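Local coordinates for protein mambaquaretin-1 (Dendroaspis angusticeps, PDB 5M4V) that selectively antagonises the type-2 vasopressin receptor, as a green mamba venom peptide of the Kunitz family, at residues F4-V9 with F21-K26. Numbering follows the deposited sequence. Where two conformers were deposited one is given.
Sequences FCNLPV and FYYSQK
The carbonyl oxygens of Leu7 and Tyr23 are bridged by one water, hydrogen-bonded at 2.8 Å to Leu7 O and 2.7 Å to Tyr23 O. Two carbonyl oxygens pointing at each other cannot bond directly, and the water mediates between them; with further acceptors within reach, its two protons are probably shared. Leu7 O also receives the side-chain amide of Asn43, which takes the backbone N-H of Tyr23 and so ties both segments to one residue. Much of the remaining contact is made by two aromatic rings. Val9 stands over one face of the Tyr22 ring, its CB 3.7 Å from the ring centroid and 18° off the normal, a CH-pi contact. Both branches spread over that same face: chi1 of 59° sets CG1 between the backbone N and the carbonyl carbon, towards CE2 and CZ, and leaves CG2 anti to N, over CG and CD1. Tyr23 is met differently. Cys5 O comes in at the ring's edge, 3.2 Å from Tyr23 CD2, and Cys5 SG approaches obliquely, 5.4 Å from the centroid and 26° off the normal, in a sulfur-aromatic contact. That sulfur continues into the disulfide with Cys55 of helix 48-55, while the Tyr23 hydroxyl is hydrogen-bonded to Asn28. Asn6 crosses Gln25 at about a right angle, its OD1, hydrogen-bonded to Arg1 NE, 3.1 Å from Gln25 CG. Such packing of the N-terminal 3-10 turn against the hairpin's first strand characterises the Kunitz (BPTI) fold.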
loop_
_atom_site.group_PDB
_atom_site.type_symbol
_atom_site.label_atom_id
_atom_site.label_comp_id
_atom_site.label_asym_id
_atom_site.label_seq_id
_atom_site.Cartn_x
_atom_site.Cartn_y
_atom_site.Cartn_z
ATOM N N PHE A 4 10.918 1.231 0.404
ATOM C CA PHE A 4 9.669 1.934 0.161
ATOM C C PHE A 4 8.465 1.218 0.787
ATOM O O PHE A 4 7.415 1.863 0.993
ATOM C CB PHE A 4 9.378 2.237 -1.326
ATOM C CG PHE A 4 9.160 1.036 -2.199
ATOM C CD1 PHE A 4 7.928 0.462 -2.298
ATOM C CD2 PHE A 4 10.121 0.583 -3.025
ATOM C CE1 PHE A 4 7.760 -0.615 -3.139
ATOM C CE2 PHE A 4 9.966 -0.437 -3.814
ATOM C CZ PHE A 4 8.816 -1.095 -3.899
ATOM N N CYS A 5 8.607 -0.065 1.136
ATOM C CA CYS A 5 7.572 -0.718 1.894
ATOM C C CYS A 5 7.271 -0.017 3.211
ATOM O O CYS A 5 6.168 -0.131 3.740
ATOM C CB CYS A 5 8.006 -2.146 2.185
ATOM S SG CYS A 5 8.208 -3.208 0.715
ATOM N N ASN A 6 8.309 0.668 3.752
ATOM C CA ASN A 6 8.188 1.326 5.016
ATOM C C ASN A 6 7.635 2.723 4.924
ATOM O O ASN A 6 7.445 3.365 5.955
ATOM C CB ASN A 6 9.542 1.357 5.700
ATOM C CG ASN A 6 10.080 -0.027 5.957
ATOM O OD1 ASN A 6 9.336 -0.953 6.299
ATOM N ND2 ASN A 6 11.371 -0.205 5.735
ATOM N N LEU A 7 7.310 3.213 3.738
ATOM C CA LEU A 7 6.627 4.504 3.630
ATOM C C LEU A 7 5.253 4.356 4.240
ATOM O O LEU A 7 4.606 3.321 4.232
ATOM C CB LEU A 7 6.458 4.892 2.145
ATOM C CG LEU A 7 7.741 5.242 1.404
ATOM C CD1 LEU A 7 7.441 5.369 -0.057
ATOM C CD2 LEU A 7 8.306 6.558 1.980
ATOM N N PRO A 8 4.722 5.464 4.804
ATOM C CA PRO A 8 3.400 5.438 5.418
ATOM C C PRO A 8 2.307 5.311 4.361
ATOM O O PRO A 8 2.391 5.956 3.299
ATOM C CB PRO A 8 3.357 6.804 6.159
ATOM C CG PRO A 8 4.147 7.676 5.312
ATOM C CD PRO A 8 5.369 6.826 4.858
ATOM N N VAL A 9 1.246 4.621 4.697
ATOM C CA VAL A 9 0.110 4.514 3.740
ATOM C C VAL A 9 -0.474 5.870 3.436
ATOM O O VAL A 9 -0.655 6.732 4.318
ATOM C CB VAL A 9 -0.950 3.548 4.301
ATOM C CG1 VAL A 9 -1.496 3.990 5.639
ATOM C CG2 VAL A 9 -2.053 3.321 3.303
ATOM N N PHE A 21 -3.673 -2.152 -1.543
ATOM C CA PHE A 21 -3.025 -2.801 -0.418
ATOM C C PHE A 21 -1.750 -2.059 -0.110
ATOM O O PHE A 21 -1.096 -1.493 -0.993
ATOM C CB PHE A 21 -2.717 -4.283 -0.778
ATOM C CG PHE A 21 -3.962 -5.040 -0.998
ATOM C CD1 PHE A 21 -4.653 -5.685 0.022
ATOM C CD2 PHE A 21 -4.530 -5.105 -2.268
ATOM C CE1 PHE A 21 -5.813 -6.345 -0.187
ATOM C CE2 PHE A 21 -5.719 -5.771 -2.505
ATOM C CZ PHE A 21 -6.369 -6.393 -1.465
ATOM N N TYR A 22 -1.338 -2.098 1.175
ATOM C CA TYR A 22 -0.100 -1.483 1.641
ATOM C C TYR A 22 0.550 -2.379 2.682
ATOM O O TYR A 22 -0.149 -3.176 3.334
ATOM C CB TYR A 22 -0.342 -0.095 2.255
ATOM C CG TYR A 22 -0.981 -0.087 3.585
ATOM C CD1 TYR A 22 -2.339 -0.253 3.772
ATOM C CD2 TYR A 22 -0.226 0.119 4.751
ATOM C CE1 TYR A 22 -2.940 -0.220 4.999
ATOM C CE2 TYR A 22 -0.831 0.131 6.004
ATOM C CZ TYR A 22 -2.176 -0.041 6.132
ATOM O OH TYR A 22 -2.786 0.019 7.381
ATOM N N TYR A 23 1.850 -2.215 2.875
ATOM C CA TYR A 23 2.596 -2.927 3.925
ATOM C C TYR A 23 2.688 -2.086 5.178
ATOM O O TYR A 23 2.999 -0.888 5.101
ATOM C CB TYR A 23 4.000 -3.220 3.385
ATOM C CG TYR A 23 4.895 -3.820 4.454
ATOM C CD1 TYR A 23 4.901 -5.190 4.714
ATOM C CD2 TYR A 23 5.762 -2.995 5.190
ATOM C CE1 TYR A 23 5.767 -5.723 5.686
ATOM C CE2 TYR A 23 6.585 -3.509 6.178
ATOM C CZ TYR A 23 6.605 -4.858 6.393
ATOM O OH TYR A 23 7.454 -5.321 7.393
ATOM N N SER A 24 2.485 -2.733 6.339
ATOM C CA SER A 24 2.680 -2.052 7.639
ATOM C C SER A 24 3.868 -2.683 8.378
ATOM O O SER A 24 3.994 -3.892 8.588
ATOM C CB SER A 24 1.446 -2.307 8.508
ATOM O OG SER A 24 1.697 -1.793 9.817
ATOM N N GLN A 25 4.787 -1.776 8.783
ATOM C CA GLN A 25 5.884 -2.205 9.646
ATOM C C GLN A 25 5.447 -2.674 10.995
ATOM O O GLN A 25 6.180 -3.425 11.684
ATOM C CB GLN A 25 6.881 -1.047 9.907
ATOM C CG GLN A 25 7.484 -0.644 8.754
ATOM C CD GLN A 25 8.679 0.277 9.079
ATOM O OE1 GLN A 25 8.579 1.464 9.046
ATOM N NE2 GLN A 25 9.797 -0.278 9.409
ATOM N N LYS A 26 4.278 -2.203 11.474
ATOM C CA LYS A 26 3.762 -2.663 12.800
ATOM C C LYS A 26 3.500 -4.181 12.787
ATOM O O LYS A 26 3.673 -4.817 13.812
ATOM C CB LYS A 26 2.475 -1.940 13.139
ATOM C CG LYS A 26 2.466 -0.468 13.214
ATOM C CD LYS A 26 3.242 0.113 14.401
ATOM C CE LYS A 26 3.276 1.668 14.327
ATOM N NZ LYS A 26 3.951 2.370 15.404
HETATM O O HOH W 1 4.297 1.291 6.113
#